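Local atomic coordinates of xyloglucan-specific endo-beta-1,4-glucanase BoGH9A (Bacteroides ovatus, PDB entry 6DHT), a protein that hydrolyses internal beta-1,4-glucosidic linkages in the backbone of xyloglucans, releasing xyloglucan oligosaccharides. Residues Thr480-Val485 with Gly489-Lys494; Ala426-Asp431 with Met471-Gly476; Lys433-Gly438 with Ser532-Tyr537; Pro106-Ala111 with Ala559-Leu564. One frame throughout, in Å; residues are numbered along the deposited sequence.

Contact 1: Thr480-Val485 with Gly489-Lys494; sequences TGFCYV and GTKSPK
Cys483 and Lys491 join the two loop segments Thr480-Val485 and Gly489-Lys494 through their backbones: Cys483 N donates to Lys491 O at 2.8 Å, nearly along the C=O axis though bent at the hydrogen (148°). Lys491 makes the second bond across. With CG anti to the backbone N (chi1 177°) and the chain extended beyond it, the side chain runs past Gly481 O, and Lys491 NZ donates a hydrogen bond to Thr480 O at 3.1 Å, tilted 20° from the carbonyl plane. Within its own segment Thr480 OG1 accepts from Phe482 N at 3.3 Å, an ST turn leading into the aromatic residue.

Two weaker C-H contacts lie beside the backbone bond. Phe482 CA approaches the same Lys491 O at 3.3 Å, and Ser492 CA approaches Cys483 O at 3.2 Å. Pro493, which has no N-H to offer, sets its CD against Cys483 O instead.

Apolar contact centres on Phe482. Lys491 CE lies over one face of its ring, 3.7 Å from the centroid and offset toward the rim, a CH-pi contact, while Ser492 C and Pro493 N meet the ring edge. Packing is close at Gly489, which lies against Cys483 SG; a side chain there would run into Cys483 CB.

Gln22 of the N-terminal Ig-like domain bonds to Thr490 N, Lys491 N and Gly481 O, and Lys494 N donates to Asp539, a predicted active-site residue. The lysine thus offers its methylene to the ring and its ammonium to a neutral carbonyl, and its charge probably polarises CE and strengthens the contact with the ring.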
loop_
_atom_site.group_PDB
_atom_site.type_symbol
_atom_site.label_atom_id
_atom_site.label_comp_id
_atom_site.label_asym_id
_atom_site.label_seq_id
_atom_site.Cartn_x
_atom_site.Cartn_y
_atom_site.Cartn_z
ATOM N N THR A 480 -8.071 -16.965 10.204
ATOM C CA THR A 480 -7.349 -18.044 9.509
ATOM C C THR A 480 -6.049 -18.410 10.210
ATOM O O THR A 480 -5.541 -19.531 10.042
ATOM C CB THR A 480 -7.027 -17.696 8.046
ATOM O OG1 THR A 480 -6.106 -16.588 8.035
ATOM C CG2 THR A 480 -8.265 -17.328 7.311
ATOM N N GLY A 481 -5.481 -17.479 10.975
ATOM C CA GLY A 481 -4.177 -17.687 11.581
ATOM C C GLY A 481 -2.977 -17.371 10.696
ATOM O O GLY A 481 -1.849 -17.626 11.076
ATOM N N PHE A 482 -3.213 -16.823 9.516
ATOM C CA PHE A 482 -2.105 -16.382 8.658
ATOM C C PHE A 482 -1.612 -14.997 9.038
ATOM O O PHE A 482 -2.403 -14.117 9.344
ATOM C CB PHE A 482 -2.530 -16.308 7.205
ATOM C CG PHE A 482 -2.494 -17.629 6.491
ATOM C CD1 PHE A 482 -3.558 -18.514 6.578
ATOM C CD2 PHE A 482 -1.398 -17.980 5.732
ATOM C CE1 PHE A 482 -3.520 -19.737 5.898
ATOM C CE2 PHE A 482 -1.344 -19.183 5.061
ATOM C CZ PHE A 482 -2.413 -20.082 5.144
ATOM N N CYS A 483 -0.294 -14.854 9.038
ATOM C CA CYS A 483 0.333 -13.560 8.845
ATOM C C CYS A 483 0.336 -13.383 7.345
ATOM O O CYS A 483 0.986 -14.154 6.643
ATOM C CB CYS A 483 1.746 -13.591 9.372
ATOM S SG CYS A 483 2.735 -12.167 8.897
ATOM N N TYR A 484 -0.417 -12.408 6.854
ATOM C CA TYR A 484 -0.721 -12.298 5.428
ATOM C C TYR A 484 0.349 -11.594 4.583
ATOM O O TYR A 484 0.067 -11.095 3.512
ATOM C CB TYR A 484 -2.073 -11.595 5.230
ATOM C CG TYR A 484 -3.316 -12.368 5.649
ATOM C CD1 TYR A 484 -3.802 -13.397 4.853
ATOM C CD2 TYR A 484 -4.035 -12.007 6.762
ATOM C CE1 TYR A 484 -4.962 -14.046 5.183
ATOM C CE2 TYR A 484 -5.210 -12.660 7.120
ATOM C CZ TYR A 484 -5.657 -13.688 6.319
ATOM O OH TYR A 484 -6.837 -14.348 6.651
ATOM N N VAL A 485 1.585 -11.605 5.059
ATOM C CA VAL A 485 2.696 -10.978 4.359
ATOM C C VAL A 485 3.737 -12.057 4.081
ATOM O O VAL A 485 4.206 -12.730 5.008
ATOM C CB VAL A 485 3.352 -9.883 5.209
ATOM C CG1 VAL A 485 4.474 -9.229 4.415
ATOM C CG2 VAL A 485 2.337 -8.810 5.590
ATOM N N GLY A 489 6.565 -13.686 9.860
ATOM C CA GLY A 489 5.693 -14.395 10.785
ATOM C C GLY A 489 5.952 -15.878 10.814
ATOM O O GLY A 489 6.967 -16.357 10.319
ATOM N N THR A 490 5.001 -16.583 11.406
ATOM C CA THR A 490 5.084 -18.022 11.613
ATOM C C THR A 490 4.343 -18.821 10.568
ATOM O O THR A 490 4.807 -19.887 10.160
ATOM C CB THR A 490 4.502 -18.353 12.997
ATOM O OG1 THR A 490 5.329 -17.765 13.990
ATOM C CG2 THR A 490 4.470 -19.848 13.214
ATOM N N LYS A 491 3.162 -18.361 10.187
ATOM C CA LYS A 491 2.372 -19.033 9.167
ATOM C C LYS A 491 1.981 -17.956 8.175
ATOM O O LYS A 491 1.091 -17.156 8.447
ATOM C CB LYS A 491 1.145 -19.697 9.787
ATOM C CG LYS A 491 0.236 -20.346 8.794
ATOM C CD LYS A 491 -0.966 -20.923 9.498
ATOM C CE LYS A 491 -2.039 -21.284 8.548
ATOM N NZ LYS A 491 -3.304 -21.518 9.297
ATOM N N SER A 492 2.684 -17.924 7.056
ATOM C CA SER A 492 2.499 -16.877 6.059
ATOM C C SER A 492 2.287 -17.500 4.665
ATOM O O SER A 492 2.521 -18.697 4.477
ATOM C CB SER A 492 3.701 -15.938 6.051
ATOM O OG SER A 492 4.906 -16.672 5.858
ATOM N N PRO A 493 1.815 -16.738 3.681
ATOM C CA PRO A 493 1.537 -17.344 2.369
ATOM C C PRO A 493 2.795 -17.866 1.680
ATOM O O PRO A 493 3.781 -17.152 1.527
ATOM C CB PRO A 493 0.902 -16.209 1.571
ATOM C CG PRO A 493 0.473 -15.194 2.619
ATOM C CD PRO A 493 1.488 -15.299 3.687
ATOM N N LYS A 494 2.756 -19.127 1.261
ATOM C CA LYS A 494 3.874 -19.739 0.553
ATOM C C LYS A 494 3.600 -19.889 -0.954
ATOM O O LYS A 494 4.508 -20.241 -1.731
ATOM C CB LYS A 494 4.120 -21.121 1.168
ATOM C CG LYS A 494 4.572 -21.104 2.614
ATOM C CD LYS A 494 5.973 -20.518 2.753
ATOM C CE LYS A 494 6.354 -20.286 4.210
ATOM N NZ LYS A 494 6.609 -21.541 4.960
#

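Contact 2: Ala426-Asp431 with Met471-Gly476; sequences APYGND and MDYILG
Tyr428 presents its ring edge to the face of Tyr473, a T-shaped pair with centroids 5.1 Å apart and planes at 85°. The CD2-CE2 side does the touching: Tyr428 CE2 is 3.6 Å from Tyr473 CE1, and Tyr428 CD2 sits 3.8 Å above the plane of the Tyr473 ring, over its centre.

Both rings extend from their backbones in the same rotamer, CG anti to the backbone N (chi1 175° for Tyr428, -173° for Tyr473), so that each reaches well out from its own segment and they meet between the loop and the helix. The hydroxyls part company. Tyr428 OH bonds to Asp434 O, whereas Tyr473 OH donates to a water, 2.7 Å away and in the plane of the ring, which in turn donates to Gly429 O, also at 2.7 Å. Gly429 CA lies obliquely by Tyr473 CE2, where any side chain would collide with the ring. With an alanine in place of Tyr473, the edge of Tyr428 would probably lose the aromatic face it rests on, and the bridging water the hydroxyl that donates to it.

Tyr428 also packs on Cys439 and Cys444 of helix 439-458. Away from the active-site and metal-binding residues, this edge-to-face pair packs a loop against the C-terminal end of helix 461-474 in the helical domain, which in glycoside hydrolase family 9 is an (alpha/alpha)6 barrel.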
loop_
_atom_site.group_PDB
_atom_site.type_symbol
_atom_site.label_atom_id
_atom_site.label_comp_id
_atom_site.label_asym_id
_atom_site.label_seq_id
_atom_site.Cartn_x
_atom_site.Cartn_y
_atom_site.Cartn_z
ATOM N N ALA A 426 -10.227 -5.475 17.131
ATOM C CA ALA A 426 -9.748 -4.481 16.146
ATOM C C ALA A 426 -10.913 -3.843 15.440
ATOM O O ALA A 426 -11.961 -4.436 15.286
ATOM C CB ALA A 426 -8.818 -5.109 15.101
ATOM N N PRO A 427 -10.720 -2.606 14.943
ATOM C CA PRO A 427 -11.817 -2.006 14.190
ATOM C C PRO A 427 -12.190 -2.786 12.938
ATOM O O PRO A 427 -13.357 -2.854 12.554
ATOM C CB PRO A 427 -11.267 -0.630 13.803
ATOM C CG PRO A 427 -10.146 -0.364 14.670
ATOM C CD PRO A 427 -9.631 -1.653 15.223
ATOM N N TYR A 428 -11.180 -3.356 12.291
ATOM C CA TYR A 428 -11.371 -4.143 11.089
ATOM C C TYR A 428 -11.645 -5.617 11.413
ATOM O O TYR A 428 -10.984 -6.199 12.263
ATOM C CB TYR A 428 -10.116 -4.049 10.209
ATOM C CG TYR A 428 -10.223 -4.945 8.997
ATOM C CD1 TYR A 428 -10.887 -4.533 7.847
ATOM C CD2 TYR A 428 -9.723 -6.242 9.005
ATOM C CE1 TYR A 428 -11.013 -5.352 6.749
ATOM C CE2 TYR A 428 -9.850 -7.068 7.910
ATOM C CZ TYR A 428 -10.513 -6.633 6.786
ATOM O OH TYR A 428 -10.640 -7.443 5.670
ATOM N N GLY A 429 -12.626 -6.200 10.728
ATOM C CA GLY A 429 -12.760 -7.649 10.665
ATOM C C GLY A 429 -14.015 -8.224 11.272
ATOM O O GLY A 429 -14.112 -9.435 11.356
ATOM N N ASN A 430 -14.959 -7.380 11.679
ATOM C CA ASN A 430 -16.190 -7.873 12.302
ATOM C C ASN A 430 -17.463 -7.509 11.546
ATOM O O ASN A 430 -18.573 -7.614 12.093
ATOM C CB ASN A 430 -16.300 -7.408 13.746
ATOM C CG ASN A 430 -17.151 -8.345 14.597
ATOM O OD1 ASN A 430 -17.112 -9.567 14.436
ATOM N ND2 ASN A 430 -17.932 -7.768 15.487
ATOM N N ASP A 431 -17.304 -7.113 10.290
ATOM C CA ASP A 431 -18.427 -6.869 9.395
ATOM C C ASP A 431 -18.178 -7.668 8.127
ATOM O O ASP A 431 -17.076 -7.638 7.587
ATOM C CB ASP A 431 -18.518 -5.376 9.069
ATOM C CG ASP A 431 -19.797 -5.001 8.325
ATOM O OD1 ASP A 431 -20.113 -5.604 7.282
ATOM O OD2 ASP A 431 -20.497 -4.084 8.798
ATOM N N MET A 471 -3.088 -3.548 12.439
ATOM C CA MET A 471 -1.839 -4.219 12.081
ATOM C C MET A 471 -1.742 -5.633 12.701
ATOM O O MET A 471 -1.335 -6.577 12.018
ATOM C CB MET A 471 -0.601 -3.358 12.416
ATOM C CG MET A 471 0.705 -4.004 12.005
ATOM S SD MET A 471 0.824 -4.332 10.201
ATOM C CE MET A 471 1.244 -2.695 9.730
ATOM N N ASP A 472 -2.108 -5.774 13.970
ATOM C CA ASP A 472 -2.096 -7.085 14.604
ATOM C C ASP A 472 -2.954 -8.067 13.806
ATOM O O ASP A 472 -2.606 -9.256 13.691
ATOM C CB ASP A 472 -2.653 -6.987 16.015
ATOM C CG ASP A 472 -1.645 -6.474 17.038
ATOM O OD1 ASP A 472 -0.554 -5.965 16.710
ATOM O OD2 ASP A 472 -1.950 -6.592 18.246
ATOM N N TYR A 473 -4.087 -7.596 13.297
ATOM C CA TYR A 473 -4.983 -8.442 12.513
ATOM C C TYR A 473 -4.261 -9.032 11.308
ATOM O O TYR A 473 -4.315 -10.254 11.083
ATOM C CB TYR A 473 -6.254 -7.687 12.053
ATOM C CG TYR A 473 -7.274 -8.574 11.385
ATOM C CD1 TYR A 473 -7.133 -8.953 10.068
ATOM C CD2 TYR A 473 -8.354 -9.060 12.092
ATOM C CE1 TYR A 473 -8.036 -9.793 9.450
ATOM C CE2 TYR A 473 -9.268 -9.890 11.481
ATOM C CZ TYR A 473 -9.109 -10.241 10.165
ATOM O OH TYR A 473 -10.018 -11.103 9.563
ATOM N N ILE A 474 -3.606 -8.230 10.480
ATOM C CA ILE A 474 -2.979 -8.837 9.319
ATOM C C ILE A 474 -1.766 -9.675 9.661
ATOM O O ILE A 474 -1.382 -10.512 8.833
ATOM C CB ILE A 474 -2.612 -7.862 8.205
ATOM C CG1 ILE A 474 -1.468 -6.993 8.646
ATOM C CG2 ILE A 474 -3.850 -7.046 7.698
ATOM C CD1 ILE A 474 -0.710 -6.456 7.474
ATOM N N LEU A 475 -1.163 -9.463 10.831
ATOM C CA LEU A 475 0.022 -10.210 11.234
ATOM C C LEU A 475 -0.284 -11.509 12.000
ATOM O O LEU A 475 0.633 -12.157 12.500
ATOM C CB LEU A 475 0.995 -9.299 11.994
ATOM C CG LEU A 475 1.506 -8.106 11.187
ATOM C CD1 LEU A 475 2.338 -7.247 12.110
ATOM C CD2 LEU A 475 2.285 -8.550 9.965
ATOM N N GLY A 476 -1.559 -11.862 12.080
ATOM C CA GLY A 476 -1.932 -13.183 12.584
ATOM C C GLY A 476 -3.145 -13.229 13.486
ATOM O O GLY A 476 -3.678 -14.330 13.754
HETATM O O HOH W 1 -12.228 -11.407 11.042
#

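Contact 3: Lys433-Gly438 with Ser532-Tyr537; sequences KDFFWG and SPDESY
Phe435 lays one face of its ring over the start of the 3-10 turn Pro533-Glu535. Asp534 CA stands 3.8 Å above the ring plane, over its centre, and Asp534 CB makes a CH-pi contact, 3.3 Å from Phe435 CZ. On the same face, Pro533 CB meets Phe435 CD2 at 3.7 Å, the proline crossing at a slant.

Asp534 runs alongside the Phe435 side chain, in the same direction, with its carboxylate plane turned 54° from the ring. Its CG stands between the backbone N and the carbonyl carbon (chi1 56°), which leaves CB against the ring while the carboxylate leads on to Trp67, whose NE1 takes OD1. The turn itself is tied by Ser532 O, which accepts from Glu535 N and from Ser536 OG, on opposite faces of its carbonyl plane.

Asp434 CB packs on the opposite face of the Phe435 ring, off toward its rim. Replacing Phe435 with alanine is likely to open a gap between Asp434 and the 3-10 turn and leave Asp534 CB and Pro533 CB without their apolar partner.

Trp67 of the Ig-like domain also packs on Pro533. The contact joins the loop before helix 439-458 to the loop before helix 544-547, beside helix 461-474, whose Tyr473 touches both Phe435 and Asp534.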
loop_
_atom_site.group_PDB
_atom_site.type_symbol
_atom_site.label_atom_id
_atom_site.label_comp_id
_atom_site.label_asym_id
_atom_site.label_seq_id
_atom_site.Cartn_x
_atom_site.Cartn_y
_atom_site.Cartn_z
ATOM N N LYS A 433 -18.916 -7.114 5.226
ATOM C CA LYS A 433 -18.561 -6.267 4.103
ATOM C C LYS A 433 -17.090 -5.867 4.140
ATOM O O LYS A 433 -16.608 -5.192 3.231
ATOM C CB LYS A 433 -19.437 -5.015 4.094
ATOM C CG LYS A 433 -20.888 -5.332 3.788
ATOM C CD LYS A 433 -21.746 -4.088 3.750
ATOM C CE LYS A 433 -23.089 -4.402 3.108
ATOM N NZ LYS A 433 -23.941 -3.196 2.959
ATOM N N ASP A 434 -16.394 -6.269 5.198
ATOM C CA ASP A 434 -14.961 -5.991 5.338
ATOM C C ASP A 434 -14.121 -6.867 4.415
ATOM O O ASP A 434 -12.902 -6.674 4.323
ATOM C CB ASP A 434 -14.485 -6.281 6.759
ATOM C CG ASP A 434 -15.014 -5.312 7.781
ATOM O OD1 ASP A 434 -15.537 -4.251 7.378
ATOM O OD2 ASP A 434 -14.856 -5.588 8.997
ATOM N N PHE A 435 -14.750 -7.853 3.781
ATOM C CA PHE A 435 -14.026 -8.868 3.005
ATOM C C PHE A 435 -14.376 -8.853 1.535
ATOM O O PHE A 435 -15.533 -8.985 1.153
ATOM C CB PHE A 435 -14.264 -10.230 3.645
ATOM C CG PHE A 435 -13.996 -10.211 5.110
ATOM C CD1 PHE A 435 -12.696 -10.177 5.577
ATOM C CD2 PHE A 435 -15.039 -10.144 6.018
ATOM C CE1 PHE A 435 -12.426 -10.101 6.924
ATOM C CE2 PHE A 435 -14.779 -10.072 7.370
ATOM C CZ PHE A 435 -13.470 -10.027 7.826
ATOM N N PHE A 436 -13.347 -8.700 0.710
ATOM C CA PHE A 436 -13.482 -8.441 -0.705
ATOM C C PHE A 436 -12.079 -8.411 -1.301
ATOM O O PHE A 436 -11.112 -8.528 -0.555
ATOM C CB PHE A 436 -14.217 -7.108 -0.972
ATOM C CG PHE A 436 -13.542 -5.875 -0.375
ATOM C CD1 PHE A 436 -12.632 -5.151 -1.110
ATOM C CD2 PHE A 436 -13.875 -5.439 0.898
ATOM C CE1 PHE A 436 -12.030 -4.035 -0.578
ATOM C CE2 PHE A 436 -13.268 -4.316 1.449
ATOM C CZ PHE A 436 -12.357 -3.614 0.697
ATOM N N TRP A 437 -11.970 -8.273 -2.615
ATOM C CA TRP A 437 -10.683 -8.349 -3.296
ATOM C C TRP A 437 -9.761 -7.276 -2.793
ATOM O O TRP A 437 -10.028 -6.092 -2.966
ATOM C CB TRP A 437 -10.859 -8.181 -4.800
ATOM C CG TRP A 437 -9.682 -8.541 -5.647
ATOM C CD1 TRP A 437 -9.045 -9.766 -5.716
ATOM C CD2 TRP A 437 -9.045 -7.707 -6.612
ATOM N NE1 TRP A 437 -8.047 -9.720 -6.646
ATOM C CE2 TRP A 437 -8.022 -8.474 -7.218
ATOM C CE3 TRP A 437 -9.211 -6.372 -7.002
ATOM C CZ2 TRP A 437 -7.192 -7.957 -8.202
ATOM C CZ3 TRP A 437 -8.383 -5.864 -7.987
ATOM C CH2 TRP A 437 -7.387 -6.651 -8.576
ATOM N N GLY A 438 -8.680 -7.686 -2.148
ATOM C CA GLY A 438 -7.673 -6.723 -1.721
ATOM C C GLY A 438 -7.999 -6.070 -0.399
ATOM O O GLY A 438 -7.362 -5.086 -0.012
ATOM N N SER A 532 -17.742 -18.760 6.215
ATOM C CA SER A 532 -17.342 -17.543 6.915
ATOM C C SER A 532 -16.512 -16.625 5.999
ATOM O O SER A 532 -15.478 -17.040 5.473
ATOM C CB SER A 532 -16.542 -17.893 8.167
ATOM O OG SER A 532 -17.365 -18.481 9.165
ATOM N N PRO A 533 -16.966 -15.376 5.798
ATOM C CA PRO A 533 -16.262 -14.469 4.888
ATOM C C PRO A 533 -14.805 -14.231 5.267
ATOM O O PRO A 533 -13.994 -14.080 4.344
ATOM C CB PRO A 533 -17.033 -13.148 5.022
ATOM C CG PRO A 533 -18.267 -13.456 5.658
ATOM C CD PRO A 533 -18.089 -14.699 6.461
ATOM N N ASP A 534 -14.489 -14.197 6.561
ATOM C CA ASP A 534 -13.118 -13.925 7.011
ATOM C C ASP A 534 -12.200 -15.146 6.909
ATOM O O ASP A 534 -11.012 -15.087 7.241
ATOM C CB ASP A 534 -13.088 -13.284 8.410
ATOM C CG ASP A 534 -13.796 -14.089 9.483
ATOM O OD1 ASP A 534 -14.498 -15.079 9.163
ATOM O OD2 ASP A 534 -13.668 -13.720 10.667
ATOM N N GLU A 535 -12.758 -16.259 6.435
ATOM C CA GLU A 535 -11.999 -17.478 6.233
ATOM C C GLU A 535 -11.944 -17.871 4.750
ATOM O O GLU A 535 -11.402 -18.924 4.391
ATOM C CB GLU A 535 -12.633 -18.600 7.067
ATOM C CG GLU A 535 -12.596 -18.350 8.576
ATOM C CD GLU A 535 -13.220 -19.486 9.380
ATOM O OE1 GLU A 535 -13.533 -20.541 8.789
ATOM O OE2 GLU A 535 -13.400 -19.317 10.600
ATOM N N SER A 536 -12.496 -17.018 3.888
ATOM C CA SER A 536 -12.507 -17.259 2.449
ATOM C C SER A 536 -11.178 -16.899 1.798
ATOM O O SER A 536 -11.122 -16.051 0.909
ATOM C CB SER A 536 -13.624 -16.476 1.766
ATOM O OG SER A 536 -14.881 -16.901 2.263
ATOM N N TYR A 537 -10.140 -17.608 2.215
ATOM C CA TYR A 537 -8.771 -17.358 1.789
ATOM C C TYR A 537 -8.131 -18.718 1.481
ATOM O O TYR A 537 -8.272 -19.650 2.267
ATOM C CB TYR A 537 -7.982 -16.604 2.910
ATOM C CG TYR A 537 -6.501 -16.602 2.636
ATOM C CD1 TYR A 537 -5.970 -15.763 1.667
ATOM C CD2 TYR A 537 -5.642 -17.470 3.293
ATOM C CE1 TYR A 537 -4.647 -15.796 1.353
ATOM C CE2 TYR A 537 -4.302 -17.531 2.960
ATOM C CZ TYR A 537 -3.812 -16.658 2.007
ATOM O OH TYR A 537 -2.491 -16.717 1.633
#

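Contact 4: Pro106-Ala111 with Ala559-Leu564; sequences PLADAA and ALASSL
Leu107 and Ala108 of helix 105-117 pack on Ala561 and Ser562 of helix 551-567, the short helical segments approaching to 8.3 Å between axes with their directions 142° apart, an obliquely antiparallel crossing. Along Leu107, CB is still 4.7 Å from Ala561 CB. CG comes to 4.0 Å of the same methyl, and at the tip CD2 settles on it at 3.9 Å. The other branch, CD1, turns to Val485. Placing CG anti to the backbone N (chi1 174°) carries the leucine out along the flank of the helix, bringing the tip closer to Ala561 than CB is.

Alanines on both helices, Ala108 and Ala561, probably permit the close approach. Ala108 CB points at the other helix, 4.1 Å from Ala561 CB and 3.8 Å from Ser562 OG. Ala561 CB thus lies in a shallow groove between the Leu107 tip and Ala108 CA.

A water joins the helices at the polar side of this patch, donating to Ala108 O and to Ser562 OG, both at 2.9 Å. Ser562 OG is also bonded to Val558 O one turn back along its own helix, so the buried hydroxyl has two partners.

Round the crossing, Leu107 also touches Leu557 of helix 551-567 and Met471 of helix 461-474. Ala559 and Leu560 face helix 439-458, placing helix 551-567 between helices 105-117 and 439-458 in the helical domain.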
loop_
_atom_site.group_PDB
_atom_site.type_symbol
_atom_site.label_atom_id
_atom_site.label_comp_id
_atom_site.label_asym_id
_atom_site.label_seq_id
_atom_site.Cartn_x
_atom_site.Cartn_y
_atom_site.Cartn_z
ATOM N N PRO A 106 11.466 -4.807 10.529
ATOM C CA PRO A 106 11.716 -5.717 9.395
ATOM C C PRO A 106 10.538 -5.780 8.435
ATOM O O PRO A 106 10.760 -5.963 7.245
ATOM C CB PRO A 106 11.969 -7.067 10.069
ATOM C CG PRO A 106 12.435 -6.705 11.453
ATOM C CD PRO A 106 11.651 -5.489 11.822
ATOM N N LEU A 107 9.323 -5.617 8.937
ATOM C CA LEU A 107 8.137 -5.578 8.095
ATOM C C LEU A 107 8.139 -4.325 7.200
ATOM O O LEU A 107 7.944 -4.413 5.993
ATOM C CB LEU A 107 6.889 -5.629 8.980
ATOM C CG LEU A 107 5.549 -5.457 8.260
ATOM C CD1 LEU A 107 5.251 -6.651 7.367
ATOM C CD2 LEU A 107 4.460 -5.294 9.231
ATOM N N ALA A 108 8.388 -3.165 7.796
ATOM C CA ALA A 108 8.407 -1.929 7.036
ATOM C C ALA A 108 9.469 -1.982 5.938
ATOM O O ALA A 108 9.214 -1.594 4.802
ATOM C CB ALA A 108 8.665 -0.742 7.954
ATOM N N ASP A 109 10.637 -2.511 6.262
ATOM C CA ASP A 109 11.734 -2.601 5.317
ATOM C C ASP A 109 11.422 -3.596 4.219
ATOM O O ASP A 109 11.645 -3.320 3.032
ATOM C CB ASP A 109 13.041 -3.006 6.027
ATOM C CG ASP A 109 13.610 -1.907 6.934
ATOM O OD1 ASP A 109 13.011 -0.834 7.069
ATOM O OD2 ASP A 109 14.676 -2.171 7.531
ATOM N N ALA A 110 10.908 -4.759 4.599
ATOM C CA ALA A 110 10.552 -5.770 3.588
ATOM C C ALA A 110 9.457 -5.299 2.614
ATOM O O ALA A 110 9.507 -5.563 1.418
ATOM C CB ALA A 110 10.132 -7.064 4.252
ATOM N N ALA A 111 8.462 -4.614 3.165
ATOM C CA ALA A 111 7.373 -4.070 2.369
ATOM C C ALA A 111 7.889 -3.094 1.315
ATOM O O ALA A 111 7.423 -3.083 0.166
ATOM C CB ALA A 111 6.357 -3.423 3.264
ATOM N N ALA A 559 2.992 2.174 4.110
ATOM C CA ALA A 559 2.425 3.333 4.818
ATOM C C ALA A 559 2.157 3.031 6.286
ATOM O O ALA A 559 2.602 3.795 7.160
ATOM C CB ALA A 559 1.154 3.822 4.147
ATOM N N LEU A 560 1.461 1.942 6.570
ATOM C CA LEU A 560 1.065 1.673 7.963
ATOM C C LEU A 560 2.241 1.131 8.767
ATOM O O LEU A 560 2.482 1.572 9.885
ATOM C CB LEU A 560 -0.149 0.728 8.074
ATOM C CG LEU A 560 -0.712 0.703 9.498
ATOM C CD1 LEU A 560 -1.108 2.100 10.044
ATOM C CD2 LEU A 560 -1.880 -0.253 9.546
ATOM N N ALA A 561 2.979 0.171 8.229
ATOM C CA ALA A 561 4.077 -0.406 9.005
ATOM C C ALA A 561 5.150 0.635 9.350
ATOM O O ALA A 561 5.692 0.628 10.457
ATOM C CB ALA A 561 4.696 -1.545 8.273
ATOM N N SER A 562 5.488 1.499 8.386
ATOM C CA SER A 562 6.536 2.487 8.611
ATOM C C SER A 562 6.090 3.483 9.638
ATOM O O SER A 562 6.864 3.825 10.534
ATOM C CB SER A 562 6.867 3.233 7.346
ATOM O OG SER A 562 7.272 2.333 6.310
ATOM N N SER A 563 4.869 3.992 9.515
ATOM C CA SER A 563 4.386 4.983 10.472
ATOM C C SER A 563 4.210 4.411 11.881
ATOM O O SER A 563 4.563 5.070 12.855
ATOM C CB SER A 563 3.106 5.660 9.980
ATOM O OG SER A 563 2.022 4.772 9.861
ATOM N N LEU A 564 3.708 3.185 12.005
ATOM C CA LEU A 564 3.572 2.568 13.325
ATOM C C LEU A 564 4.932 2.317 13.957
ATOM O O LEU A 564 5.099 2.483 15.185
ATOM C CB LEU A 564 2.773 1.265 13.246
ATOM C CG LEU A 564 1.292 1.383 12.921
ATOM C CD1 LEU A 564 0.641 0.028 12.903
ATOM C CD2 LEU A 564 0.537 2.343 13.856
HETATM O O HOH W 2 9.301 1.284 4.600
#

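Contacts 1, 2 and 3 form a continuous patch, and contact 4 meets it through contact 2, where Met471 CE lies 3.7 Å from Ala561 N, and through contact 1, where Val485 CG1 lies 4.0 Å from Leu107 CD1. Gly429 N meets Asp434 OD2 at 2.9 Å between contacts 2 and 3, whose segments alternate along the chain. Tyr484 N reaches Ile474 O, also at 2.9 Å, between contacts 1 and 2, while Tyr537 OH lies 3.4 Å from Pro493 CB between contacts 3 and 1. Contacts 3 and 4 stay about 12 Å apart at their nearest atoms. Contact 1 alone adjoins the predicted active site, the side chain of Pro493 being about 4 Å from that of Asp539.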